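Local coordinates for E3 ubiquitin-protein ligase TRIM65 (Homo sapiens, PDB 7JL4), which promotes the transfer of ubiquitin to target proteins in innate immunity, autophagy and inflammation, and is represented here by its C-terminal PRY-SPRY (B30.2) domain, at residues 7-12 and 158-163; 31-36 and 40-45; 142-145 and 150-153; 176-181 and 186-191. One frame throughout, in Å; residues are numbered along the deposited sequence.

Interaction 1 of 4, residues 7-12 and 158-163; sequences TVCPLR and PQTQPL
The sulfur of Cys9 has two polar groups close by, the backbone N-H of Arg12 three residues on and the hydroxyl of Thr160 across the contact. From Arg12 N it accepts a hydrogen bond, long at 3.5 Å from N to SG as befits sulfur but fairly straight, 162° at the hydrogen. Cys9 SG and Thr160 OG1 are 3.2 Å apart. With SG swung opposite the backbone nitrogen (chi1 166°), the thiol stands beside its own carbonyl carbon, near both the first turn of the helix and the loop that carries Thr160. A small side chain with one acceptor atom suits this place, which serine or threonine often fills in other proteins.

Thr160 uses its two branches differently. Its hydroxyl turns to the start of the helix, where Arg12 CB also comes within 3.5 Å of OG1. Its methyl meets Leu11 instead: Leu11 CD2 stops 3.9 Å from Thr160 CG2, the two side chains meeting at a slant. A beta-branched residue with one polar and one apolar arm thus answers both kinds of neighbour. Only the base of Arg12 takes part; the extended chain carries its guanidinium away to a salt bridge with Glu76 on strand 72-79.

Cys9 is the N-cap of helix 10-15. The whole is a light surface contact in which a capped N-terminal helix of the B30.2 domain rests against the loop leading into edge strand 161-167 of the beta-sandwich.

Interaction 2 of 4, residues 31-36 and 40-45; sequences RHFYLS and QQVKHL. Unlike the reference sequence in segment 40-45: Leu45 (reference Cys).
Gln40 and Gln41 both face Ser36, so the hairpin carries a classic beta bulge where its second strand begins. Gln41 N still reaches Ser36 O, at 3.2 Å, and Ser36 N is held more closely by Gln41 O, at 2.9 Å. Beyond the bulge the antiparallel ladder is regular: Tyr34 and Lys43 form a hydrogen-bonded pair in which Tyr34 N points to Lys43 O in the carbonyl plane, 2.9 Å away and nearly straight at 170°. Leu45 N closes the far end on His32 O.

The tighter packing is on the face of Phe33, Leu35, Val42 and His44. Phe33 brings CE1 over one face of the His44 imidazole, off-centre toward the rim and 3.4 Å from His44 CG, with the ring planes at 48°. His44 CG lies opposite its backbone nitrogen (chi1 -178°), which lays the imidazole under that ring carbon. His32 CB approaches His44 CD2 at 3.7 Å, and its ring, turned obliquely to that of His44, is the third member of an aromatic cluster. Val42 CG2 fits between Phe33 CB and Leu35 CD2, a compact branched residue that can touch both neighbours with one methyl. Were His44 an alanine, Phe33 CE1 would probably lose the ring it rests on and the carbonyl of Leu180 its ND1 donor.

Strand 33-36 is the outermost of the seven-stranded sheet. Strand 41-44 joins it to strand 185-188, through backbone bonds such as Val42 with Leu186, while Phe33 and Val42 reach across to Leu180 on strand 175-180 of the facing sheet.

Interaction 3 of 4, residues 142-145 and 150-153; sequences MDLD and CLTF
Met142 to Asp145 and Cys150 to Phe153 pair as the two arms of an antiparallel beta hairpin next to one edge of the seven-stranded sheet, with edge strand 161-167 beside the second arm and strand 72-79 beside the first. Two hydrogen-bonded pairs hold it. Asp143 N reaches Thr152 O at 2.9 Å and 173°, and Asp145 N reaches Cys150 O at 2.8 Å; each bond is answered by one in return.

On the buried face the side chains of Met142 and Phe153 run alongside each other in the same direction. Met142 CG is 3.6 Å from Phe153 CD2, and the bend of the thioether (chi3 66°) brings Met142 CE back to 3.7 Å from Phe153 CE2, so the flexible chain touches the ring at both CG and CE, in an oblique Met-aromatic contact. Next along, Leu144 CD1 meets Leu151 CB at 3.9 Å. These apolar residues suit a face that packs on Val88 and Trp112 of the other sheet.

The opposite face is polar. A water donates to Asp143 O and also hydrogen-bonds Thr152 OG1, which is further bonded to Thr165. Asp143 has its carboxylate on His72, while Asp145 OD1 accepts from Ser148 N and so ties down the turn. One face oily and one polar is the pattern of a hairpin in a two-layer beta-sandwich, here the concanavalin-like fold of SPRY domains.

Interaction 4 of 4, residues 176-181 and 186-191; sequences PVFWLL and LTLCHQ
Leu186 points its CD1 methyl into the angle between Phe178 and Leu180, two residues that stand on the same side of strand 175-180. It lies 3.6 Å from Phe178 CB and 3.7 Å from Leu180 CD1, so a single methyl touches both residues. The Phe178 ring then runs onward from its root beside Leu186 to its far end at Leu188, where Phe178 CZ comes to 4.1 Å from Leu188 CD2. One aromatic side chain therefore spans two leucines that are themselves two positions apart on strand 185-188. A long flat side chain suits a place that has a leucine at each end.

Phe178 holds CG opposite its carbonyl carbon (chi1 -58°), which aims the line from CB to CZ from Leu186 toward Leu188; chi2, at -86°, sets only the twist of the ring about that line. All of these residues are buried. The short strand segments are 10.1 Å apart at their closest, a separation bridged by side chains rather than by backbone. Cutting Leu180 back to an alanine is likely to open a gap beside Leu186 CD1, leaving that methyl with Phe178 alone from this strand, and to take packing from Val42 as well.

Val77 and Val84, on strands of the two sheets, add further carbon around Leu186. With its closest approaches all carbon to carbon, the contact has no directional bonds: its strength should come from close fit and exclusion of water, as expected of a sandwich core.

Interaction 1 spans most of the domain along the chain, and interactions 2 and 3 both fall between its segments; interaction 4 follows near the C-terminus. All reach the same seven-stranded sheet. Interaction 2 lies at one edge and interaction 1 by the other, their centres about 28 Å apart, with interaction 3 next to the latter: Leu163 N probably bonds Phe153 O. Interaction 4 sits near the middle, about 10 Å from the centre of interaction 2, which it touches through the neighbouring strands 41-44 and 185-188, and it alone joins segments from both sheets. Local hairpins, a core between the layers and a chain-end helix thus together form one compact PRY-SPRY unit.

Interaction 1 of 4, residues 7-12 and 158-163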
loop_
_atom_site.group_PDB
_atom_site.type_symbol
_atom_site.label_atom_id
_atom_site.label_comp_id
_atom_site.label_asym_id
_atom_site.label_seq_id
_atom_site.Cartn_x
_atom_site.Cartn_y
_atom_site.Cartn_z
ATOM N N THR A 7 0.797 22.037 11.944
ATOM C CA THR A 7 -0.656 22.058 12.094
ATOM C C THR A 7 -1.296 21.183 11.015
ATOM O O THR A 7 -1.037 21.352 9.816
ATOM C CB THR A 7 -1.204 23.491 12.072
ATOM O OG1 THR A 7 -2.606 23.474 12.371
ATOM C CG2 THR A 7 -0.970 24.188 10.742
ATOM N N VAL A 8 -2.091 20.212 11.460
ATOM C CA VAL A 8 -2.729 19.271 10.550
ATOM C C VAL A 8 -3.761 20.019 9.715
ATOM O O VAL A 8 -4.667 20.668 10.254
ATOM C CB VAL A 8 -3.362 18.105 11.321
ATOM C CG1 VAL A 8 -4.092 17.164 10.376
ATOM C CG2 VAL A 8 -2.294 17.346 12.110
ATOM N N CYS A 9 -3.585 19.970 8.393
ATOM C CA CYS A 9 -4.546 20.361 7.376
ATOM C C CYS A 9 -5.957 19.926 7.753
ATOM O O CYS A 9 -6.163 18.751 8.064
ATOM C CB CYS A 9 -4.136 19.719 6.053
ATOM S SG CYS A 9 -5.379 19.778 4.827
ATOM N N PRO A 10 -6.954 20.824 7.733
ATOM C CA PRO A 10 -8.319 20.409 8.106
ATOM C C PRO A 10 -8.910 19.319 7.218
ATOM O O PRO A 10 -9.714 18.505 7.704
ATOM C CB PRO A 10 -9.125 21.714 8.018
ATOM C CG PRO A 10 -8.290 22.644 7.228
ATOM C CD PRO A 10 -6.868 22.275 7.524
ATOM N N LEU A 11 -8.553 19.272 5.932
ATOM C CA LEU A 11 -9.002 18.154 5.105
ATOM C C LEU A 11 -8.373 16.852 5.578
ATOM O O LEU A 11 -9.047 15.818 5.658
ATOM C CB LEU A 11 -8.685 18.419 3.631
ATOM C CG LEU A 11 -9.034 17.269 2.674
ATOM C CD1 LEU A 11 -10.525 16.914 2.762
ATOM C CD2 LEU A 11 -8.634 17.581 1.215
ATOM N N ARG A 12 -7.089 16.887 5.930
ATOM C CA ARG A 12 -6.451 15.684 6.442
ATOM C C ARG A 12 -7.087 15.276 7.762
ATOM O O ARG A 12 -7.282 14.085 8.031
ATOM C CB ARG A 12 -4.946 15.919 6.594
ATOM C CG ARG A 12 -4.126 14.700 7.002
ATOM C CD ARG A 12 -2.646 15.085 7.177
ATOM N NE ARG A 12 -1.834 13.972 7.663
ATOM C CZ ARG A 12 -0.626 14.107 8.192
ATOM N NH1 ARG A 12 -0.095 15.326 8.326
ATOM N NH2 ARG A 12 0.038 13.028 8.609
ATOM N N PRO A 158 3.838 18.305 0.560
ATOM C CA PRO A 158 3.591 19.383 1.528
ATOM C C PRO A 158 2.123 19.760 1.785
ATOM O O PRO A 158 1.860 20.403 2.804
ATOM C CB PRO A 158 4.313 20.568 0.898
ATOM C CG PRO A 158 4.185 20.315 -0.560
ATOM C CD PRO A 158 4.301 18.834 -0.736
ATOM N N GLN A 159 1.199 19.426 0.888
ATOM C CA GLN A 159 -0.216 19.645 1.144
ATOM C C GLN A 159 -0.942 18.319 1.057
ATOM O O GLN A 159 -0.420 17.337 0.528
ATOM C CB GLN A 159 -0.896 20.569 0.130
ATOM C CG GLN A 159 -0.414 21.954 0.055
ATOM C CD GLN A 159 -0.974 22.645 -1.173
ATOM O OE1 GLN A 159 -0.249 22.953 -2.125
ATOM N NE2 GLN A 159 -2.274 22.956 -1.125
ATOM N N THR A 160 -2.189 18.337 1.523
ATOM C CA THR A 160 -3.106 17.232 1.299
ATOM C C THR A 160 -3.621 17.335 -0.137
ATOM O O THR A 160 -4.325 18.289 -0.475
ATOM C CB THR A 160 -4.248 17.296 2.305
ATOM O OG1 THR A 160 -3.704 17.357 3.636
ATOM C CG2 THR A 160 -5.133 16.064 2.162
ATOM N N GLN A 161 -3.275 16.361 -0.984
ATOM C CA GLN A 161 -3.631 16.413 -2.401
ATOM C C GLN A 161 -4.063 15.037 -2.883
ATOM O O GLN A 161 -3.284 14.079 -2.806
ATOM C CB GLN A 161 -2.462 16.922 -3.250
ATOM N N PRO A 162 -5.298 14.891 -3.365
ATOM C CA PRO A 162 -5.704 13.607 -3.938
ATOM C C PRO A 162 -4.925 13.355 -5.220
ATOM O O PRO A 162 -4.696 14.267 -6.017
ATOM C CB PRO A 162 -7.202 13.784 -4.210
ATOM C CG PRO A 162 -7.423 15.267 -4.269
ATOM C CD PRO A 162 -6.346 15.928 -3.459
ATOM N N LEU A 163 -4.515 12.115 -5.398
ATOM C CA LEU A 163 -3.684 11.696 -6.524
ATOM C C LEU A 163 -4.463 10.924 -7.576
ATOM O O LEU A 163 -4.245 11.122 -8.783
ATOM C CB LEU A 163 -2.524 10.827 -6.018
ATOM C CG LEU A 163 -1.577 11.489 -5.003
ATOM C CD1 LEU A 163 -0.537 10.486 -4.469
ATOM C CD2 LEU A 163 -0.908 12.699 -5.616
#

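Interaction 2 of 4, residues 31-36 and 40-45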
loop_
_atom_site.group_PDB
_atom_site.type_symbol
_atom_site.label_atom_id
_atom_site.label_comp_id
_atom_site.label_asym_id
_atom_site.label_seq_id
_atom_site.Cartn_x
_atom_site.Cartn_y
_atom_site.Cartn_z
ATOM N N ARG A 31 10.426 -13.492 1.645
ATOM C CA ARG A 31 11.485 -13.990 2.525
ATOM C C ARG A 31 12.630 -13.000 2.689
ATOM O O ARG A 31 13.404 -13.119 3.645
ATOM C CB ARG A 31 12.045 -15.319 1.998
ATOM N N HIS A 32 12.764 -12.044 1.773
ATOM C CA HIS A 32 13.780 -11.005 1.863
ATOM C C HIS A 32 13.342 -9.824 2.721
ATOM O O HIS A 32 14.128 -8.890 2.915
ATOM C CB HIS A 32 14.124 -10.512 0.460
ATOM C CG HIS A 32 14.723 -11.562 -0.417
ATOM N ND1 HIS A 32 16.072 -11.842 -0.422
ATOM C CD2 HIS A 32 14.159 -12.406 -1.313
ATOM C CE1 HIS A 32 16.318 -12.799 -1.300
ATOM N NE2 HIS A 32 15.175 -13.165 -1.850
ATOM N N PHE A 33 12.126 -9.852 3.251
ATOM C CA PHE A 33 11.576 -8.725 3.989
ATOM C C PHE A 33 11.842 -8.882 5.478
ATOM O O PHE A 33 11.604 -9.954 6.051
ATOM C CB PHE A 33 10.079 -8.609 3.754
ATOM C CG PHE A 33 9.714 -8.097 2.403
ATOM C CD1 PHE A 33 10.650 -8.036 1.369
ATOM C CD2 PHE A 33 8.431 -7.638 2.168
ATOM C CE1 PHE A 33 10.294 -7.556 0.140
ATOM C CE2 PHE A 33 8.068 -7.149 0.932
ATOM C CZ PHE A 33 8.994 -7.103 -0.083
ATOM N N TYR A 34 12.316 -7.805 6.100
ATOM C CA TYR A 34 12.602 -7.765 7.533
ATOM C C TYR A 34 11.585 -6.851 8.197
ATOM O O TYR A 34 11.508 -5.666 7.861
ATOM C CB TYR A 34 14.022 -7.261 7.790
ATOM C CG TYR A 34 14.266 -6.749 9.205
ATOM C CD1 TYR A 34 14.305 -7.621 10.288
ATOM C CD2 TYR A 34 14.463 -5.388 9.452
ATOM C CE1 TYR A 34 14.531 -7.155 11.579
ATOM C CE2 TYR A 34 14.701 -4.916 10.736
ATOM C CZ TYR A 34 14.724 -5.802 11.798
ATOM O OH TYR A 34 14.952 -5.338 13.080
ATOM N N LEU A 35 10.820 -7.394 9.138
ATOM C CA LEU A 35 9.782 -6.648 9.837
ATOM C C LEU A 35 10.294 -6.136 11.180
ATOM O O LEU A 35 11.042 -6.831 11.874
ATOM C CB LEU A 35 8.552 -7.537 10.055
ATOM C CG LEU A 35 7.722 -7.765 8.789
ATOM C CD1 LEU A 35 6.687 -8.863 8.975
ATOM C CD2 LEU A 35 7.026 -6.488 8.467
ATOM N N SER A 36 9.871 -4.927 11.561
ATOM C CA SER A 36 10.294 -4.342 12.828
ATOM C C SER A 36 9.170 -3.474 13.385
ATOM O O SER A 36 8.105 -3.332 12.781
ATOM C CB SER A 36 11.576 -3.525 12.663
ATOM O OG SER A 36 11.381 -2.502 11.701
ATOM N N GLN A 40 4.934 -2.819 12.305
ATOM C CA GLN A 40 4.503 -1.606 11.620
ATOM C C GLN A 40 5.443 -1.176 10.505
ATOM O O GLN A 40 5.103 -0.257 9.760
ATOM C CB GLN A 40 4.376 -0.434 12.604
ATOM C CG GLN A 40 3.404 -0.741 13.782
ATOM C CD GLN A 40 3.550 0.233 14.924
ATOM O OE1 GLN A 40 4.069 1.346 14.764
ATOM N NE2 GLN A 40 3.122 -0.192 16.104
ATOM N N GLN A 41 6.621 -1.782 10.399
ATOM C CA GLN A 41 7.626 -1.350 9.439
ATOM C C GLN A 41 8.221 -2.573 8.753
ATOM O O GLN A 41 8.393 -3.623 9.381
ATOM C CB GLN A 41 8.699 -0.526 10.164
ATOM C CG GLN A 41 9.809 0.014 9.300
ATOM C CD GLN A 41 10.729 0.943 10.058
ATOM O OE1 GLN A 41 11.822 0.555 10.469
ATOM N NE2 GLN A 41 10.295 2.184 10.240
ATOM N N VAL A 42 8.536 -2.438 7.466
ATOM C CA VAL A 42 9.127 -3.518 6.677
ATOM C C VAL A 42 10.199 -2.933 5.754
ATOM O O VAL A 42 10.053 -1.815 5.246
ATOM C CB VAL A 42 8.034 -4.278 5.889
ATOM C CG1 VAL A 42 7.434 -3.402 4.795
ATOM C CG2 VAL A 42 8.586 -5.570 5.295
ATOM N N LYS A 43 11.295 -3.683 5.560
ATOM C CA LYS A 43 12.363 -3.301 4.646
ATOM C C LYS A 43 12.720 -4.494 3.771
ATOM O O LYS A 43 12.866 -5.612 4.277
ATOM C CB LYS A 43 13.614 -2.815 5.403
ATOM C CG LYS A 43 14.720 -2.340 4.483
ATOM C CD LYS A 43 15.937 -1.831 5.240
ATOM C CE LYS A 43 17.036 -1.361 4.262
ATOM N NZ LYS A 43 18.264 -0.890 4.971
ATOM N N HIS A 44 12.848 -4.259 2.467
ATOM C CA HIS A 44 13.316 -5.288 1.534
ATOM C C HIS A 44 14.845 -5.308 1.554
ATOM O O HIS A 44 15.498 -4.384 1.054
ATOM C CB HIS A 44 12.751 -5.022 0.134
ATOM C CG HIS A 44 13.122 -6.048 -0.902
ATOM N ND1 HIS A 44 12.607 -6.026 -2.183
ATOM C CD2 HIS A 44 13.972 -7.106 -0.861
ATOM C CE1 HIS A 44 13.123 -7.019 -2.889
ATOM N NE2 HIS A 44 13.962 -7.685 -2.113
ATOM N N LEU A 45 15.417 -6.367 2.123
ATOM C CA LEU A 45 16.858 -6.529 2.260
ATOM C C LEU A 45 17.430 -7.386 1.132
ATOM O O LEU A 45 16.734 -8.195 0.520
ATOM C CB LEU A 45 17.196 -7.162 3.612
ATOM C CG LEU A 45 16.916 -6.301 4.850
ATOM C CD1 LEU A 45 17.571 -6.885 6.082
ATOM C CD2 LEU A 45 17.428 -4.891 4.618
#

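Interaction 3 of 4, residues 142-145 and 150-153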
loop_
_atom_site.group_PDB
_atom_site.type_symbol
_atom_site.label_atom_id
_atom_site.label_comp_id
_atom_site.label_asym_id
_atom_site.label_seq_id
_atom_site.Cartn_x
_atom_site.Cartn_y
_atom_site.Cartn_z
ATOM N N MET A 142 -4.359 6.468 2.041
ATOM C CA MET A 142 -5.359 5.681 1.327
ATOM C C MET A 142 -6.689 5.807 2.050
ATOM O O MET A 142 -6.795 5.423 3.221
ATOM C CB MET A 142 -4.931 4.218 1.211
ATOM C CG MET A 142 -3.641 4.051 0.355
ATOM S SD MET A 142 -2.997 2.370 0.428
ATOM C CE MET A 142 -4.296 1.459 -0.381
ATOM N N ASP A 143 -7.689 6.335 1.340
ATOM C CA ASP A 143 -9.048 6.555 1.850
ATOM C C ASP A 143 -9.986 5.589 1.142
ATOM O O ASP A 143 -10.221 5.723 -0.064
ATOM C CB ASP A 143 -9.484 7.998 1.604
ATOM C CG ASP A 143 -10.788 8.332 2.299
ATOM O OD1 ASP A 143 -10.935 7.981 3.489
ATOM O OD2 ASP A 143 -11.644 8.957 1.653
ATOM N N LEU A 144 -10.538 4.636 1.896
ATOM C CA LEU A 144 -11.326 3.525 1.367
ATOM C C LEU A 144 -12.758 3.704 1.848
ATOM O O LEU A 144 -13.060 3.385 2.999
ATOM C CB LEU A 144 -10.755 2.199 1.860
ATOM C CG LEU A 144 -11.324 0.941 1.234
ATOM C CD1 LEU A 144 -11.118 1.000 -0.297
ATOM C CD2 LEU A 144 -10.599 -0.284 1.822
ATOM N N ASP A 145 -13.633 4.217 0.985
ATOM C CA ASP A 145 -15.038 4.465 1.351
ATOM C C ASP A 145 -15.853 3.312 0.786
ATOM O O ASP A 145 -16.242 3.310 -0.389
ATOM C CB ASP A 145 -15.509 5.826 0.850
ATOM C CG ASP A 145 -16.977 6.121 1.169
ATOM O OD1 ASP A 145 -17.753 5.207 1.525
ATOM O OD2 ASP A 145 -17.355 7.309 1.085
ATOM N N CYS A 150 -15.391 3.853 -3.237
ATOM C CA CYS A 150 -14.342 4.741 -3.727
ATOM C C CYS A 150 -13.045 4.508 -2.969
ATOM O O CYS A 150 -13.039 4.444 -1.734
ATOM C CB CYS A 150 -14.770 6.205 -3.587
ATOM S SG CYS A 150 -16.351 6.538 -4.468
ATOM N N LEU A 151 -11.946 4.416 -3.703
ATOM C CA LEU A 151 -10.619 4.319 -3.114
ATOM C C LEU A 151 -9.802 5.480 -3.654
ATOM O O LEU A 151 -9.630 5.598 -4.874
ATOM C CB LEU A 151 -9.972 2.976 -3.449
ATOM C CG LEU A 151 -8.443 2.909 -3.277
ATOM C CD1 LEU A 151 -8.039 3.099 -1.799
ATOM C CD2 LEU A 151 -7.912 1.568 -3.834
ATOM N N THR A 152 -9.342 6.360 -2.769
ATOM C CA THR A 152 -8.583 7.536 -3.182
ATOM C C THR A 152 -7.225 7.517 -2.512
ATOM O O THR A 152 -7.134 7.320 -1.299
ATOM C CB THR A 152 -9.293 8.845 -2.841
ATOM O OG1 THR A 152 -10.591 8.850 -3.449
ATOM C CG2 THR A 152 -8.463 10.055 -3.382
ATOM N N PHE A 153 -6.180 7.721 -3.309
ATOM C CA PHE A 153 -4.822 7.875 -2.819
ATOM C C PHE A 153 -4.487 9.349 -2.657
ATOM O O PHE A 153 -4.816 10.172 -3.526
ATOM C CB PHE A 153 -3.820 7.249 -3.791
ATOM C CG PHE A 153 -3.941 5.779 -3.919
ATOM C CD1 PHE A 153 -4.838 5.219 -4.805
ATOM C CD2 PHE A 153 -3.178 4.945 -3.123
ATOM C CE1 PHE A 153 -4.929 3.843 -4.931
ATOM C CE2 PHE A 153 -3.287 3.564 -3.244
ATOM C CZ PHE A 153 -4.153 3.028 -4.129
HETATM O O HOH W 1 -12.250 7.355 -1.347
#

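Interaction 4 of 4, residues 176-181 and 186-191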
loop_
_atom_site.group_PDB
_atom_site.type_symbol
_atom_site.label_atom_id
_atom_site.label_comp_id
_atom_site.label_asym_id
_atom_site.label_seq_id
_atom_site.Cartn_x
_atom_site.Cartn_y
_atom_site.Cartn_z
ATOM N N PRO A 176 -4.990 -4.538 2.607
ATOM C CA PRO A 176 -3.873 -3.739 2.092
ATOM C C PRO A 176 -2.698 -4.629 1.701
ATOM O O PRO A 176 -2.376 -5.602 2.397
ATOM C CB PRO A 176 -3.498 -2.840 3.279
ATOM C CG PRO A 176 -4.749 -2.786 4.154
ATOM C CD PRO A 176 -5.377 -4.156 3.987
ATOM N N VAL A 177 -2.030 -4.266 0.597
ATOM C CA VAL A 177 -0.925 -5.063 0.080
ATOM C C VAL A 177 0.066 -4.110 -0.590
ATOM O O VAL A 177 -0.323 -3.073 -1.130
ATOM C CB VAL A 177 -1.442 -6.164 -0.876
ATOM C CG1 VAL A 177 -2.196 -5.549 -2.069
ATOM C CG2 VAL A 177 -0.293 -7.071 -1.333
ATOM N N PHE A 178 1.352 -4.437 -0.493
ATOM C CA PHE A 178 2.434 -3.522 -0.853
ATOM C C PHE A 178 3.532 -4.250 -1.622
ATOM O O PHE A 178 3.810 -5.420 -1.360
ATOM C CB PHE A 178 3.021 -2.896 0.418
ATOM C CG PHE A 178 1.999 -2.163 1.238
ATOM C CD1 PHE A 178 1.708 -0.836 0.962
ATOM C CD2 PHE A 178 1.311 -2.810 2.251
ATOM C CE1 PHE A 178 0.757 -0.147 1.684
ATOM C CE2 PHE A 178 0.338 -2.139 2.990
ATOM C CZ PHE A 178 0.056 -0.793 2.696
ATOM N N TRP A 179 4.192 -3.525 -2.537
ATOM C CA TRP A 179 5.358 -4.001 -3.269
ATOM C C TRP A 179 6.526 -3.067 -2.975
ATOM O O TRP A 179 6.341 -1.846 -2.876
ATOM C CB TRP A 179 5.090 -4.013 -4.768
ATOM C CG TRP A 179 6.296 -4.299 -5.631
ATOM C CD1 TRP A 179 6.762 -5.516 -5.994
ATOM C CD2 TRP A 179 7.141 -3.327 -6.282
ATOM N NE1 TRP A 179 7.868 -5.372 -6.849
ATOM C CE2 TRP A 179 8.113 -4.033 -7.023
ATOM C CE3 TRP A 179 7.167 -1.926 -6.299
ATOM C CZ2 TRP A 179 9.102 -3.381 -7.772
ATOM C CZ3 TRP A 179 8.149 -1.278 -7.040
ATOM C CH2 TRP A 179 9.102 -2.012 -7.764
ATOM N N LEU A 180 7.718 -3.642 -2.814
ATOM C CA LEU A 180 8.913 -2.887 -2.444
ATOM C C LEU A 180 10.102 -3.347 -3.269
ATOM O O LEU A 180 10.476 -4.522 -3.215
ATOM C CB LEU A 180 9.260 -3.067 -0.965
ATOM C CG LEU A 180 8.396 -2.531 0.156
ATOM C CD1 LEU A 180 7.210 -3.469 0.408
ATOM C CD2 LEU A 180 9.297 -2.399 1.383
ATOM N N LEU A 181 10.750 -2.407 -3.946
ATOM C CA LEU A 181 12.054 -2.673 -4.534
ATOM C C LEU A 181 13.074 -2.962 -3.428
ATOM O O LEU A 181 12.866 -2.626 -2.265
ATOM C CB LEU A 181 12.497 -1.475 -5.364
ATOM C CG LEU A 181 13.569 -1.812 -6.394
ATOM C CD1 LEU A 181 13.008 -2.885 -7.288
ATOM C CD2 LEU A 181 13.948 -0.577 -7.173
ATOM N N LEU A 186 8.941 0.595 4.131
ATOM C CA LEU A 186 7.606 1.168 4.303
ATOM C C LEU A 186 7.230 1.119 5.778
ATOM O O LEU A 186 7.452 0.100 6.439
ATOM C CB LEU A 186 6.531 0.424 3.506
ATOM C CG LEU A 186 6.541 0.515 1.975
ATOM C CD1 LEU A 186 5.432 -0.338 1.352
ATOM C CD2 LEU A 186 6.358 1.954 1.557
ATOM N N THR A 187 6.650 2.216 6.282
ATOM C CA THR A 187 6.205 2.328 7.672
ATOM C C THR A 187 4.708 2.629 7.701
ATOM O O THR A 187 4.266 3.632 7.126
ATOM C CB THR A 187 6.984 3.436 8.387
ATOM O OG1 THR A 187 8.397 3.226 8.203
ATOM C CG2 THR A 187 6.648 3.434 9.872
ATOM N N LEU A 188 3.929 1.767 8.364
ATOM C CA LEU A 188 2.496 1.991 8.556
ATOM C C LEU A 188 2.324 2.975 9.709
ATOM O O LEU A 188 2.682 2.665 10.847
ATOM C CB LEU A 188 1.787 0.676 8.866
ATOM C CG LEU A 188 2.030 -0.442 7.841
ATOM C CD1 LEU A 188 1.524 -1.766 8.357
ATOM C CD2 LEU A 188 1.369 -0.120 6.536
ATOM N N CYS A 189 1.793 4.163 9.426
ATOM C CA CYS A 189 1.736 5.212 10.437
ATOM C C CYS A 189 0.538 4.964 11.338
ATOM O O CYS A 189 -0.532 4.577 10.862
ATOM C CB CYS A 189 1.617 6.584 9.782
ATOM S SG CYS A 189 2.979 6.982 8.653
ATOM N N HIS A 190 0.718 5.185 12.638
ATOM C CA HIS A 190 -0.374 5.031 13.593
ATOM C C HIS A 190 -0.799 6.381 14.164
ATOM O O HIS A 190 0.022 7.293 14.328
ATOM C CB HIS A 190 0.013 4.084 14.730
ATOM C CG HIS A 190 -0.004 2.639 14.344
ATOM N ND1 HIS A 190 0.131 1.622 15.266
ATOM C CD2 HIS A 190 -0.148 2.037 13.140
ATOM C CE1 HIS A 190 0.072 0.457 14.646
ATOM N NE2 HIS A 190 -0.095 0.683 13.353
ATOM N N GLN A 191 -2.101 6.504 14.464
ATOM C CA GLN A 191 -2.640 7.716 15.105
ATOM C C GLN A 191 -3.548 7.348 16.266
ATOM O O GLN A 191 -3.573 6.196 16.680
ATOM C CB GLN A 191 -3.418 8.574 14.105
ATOM C CG GLN A 191 -2.605 9.134 12.953
ATOM C CD GLN A 191 -1.728 10.298 13.373
ATOM O OE1 GLN A 191 -1.948 10.917 14.428
ATOM N NE2 GLN A 191 -0.736 10.614 12.550
#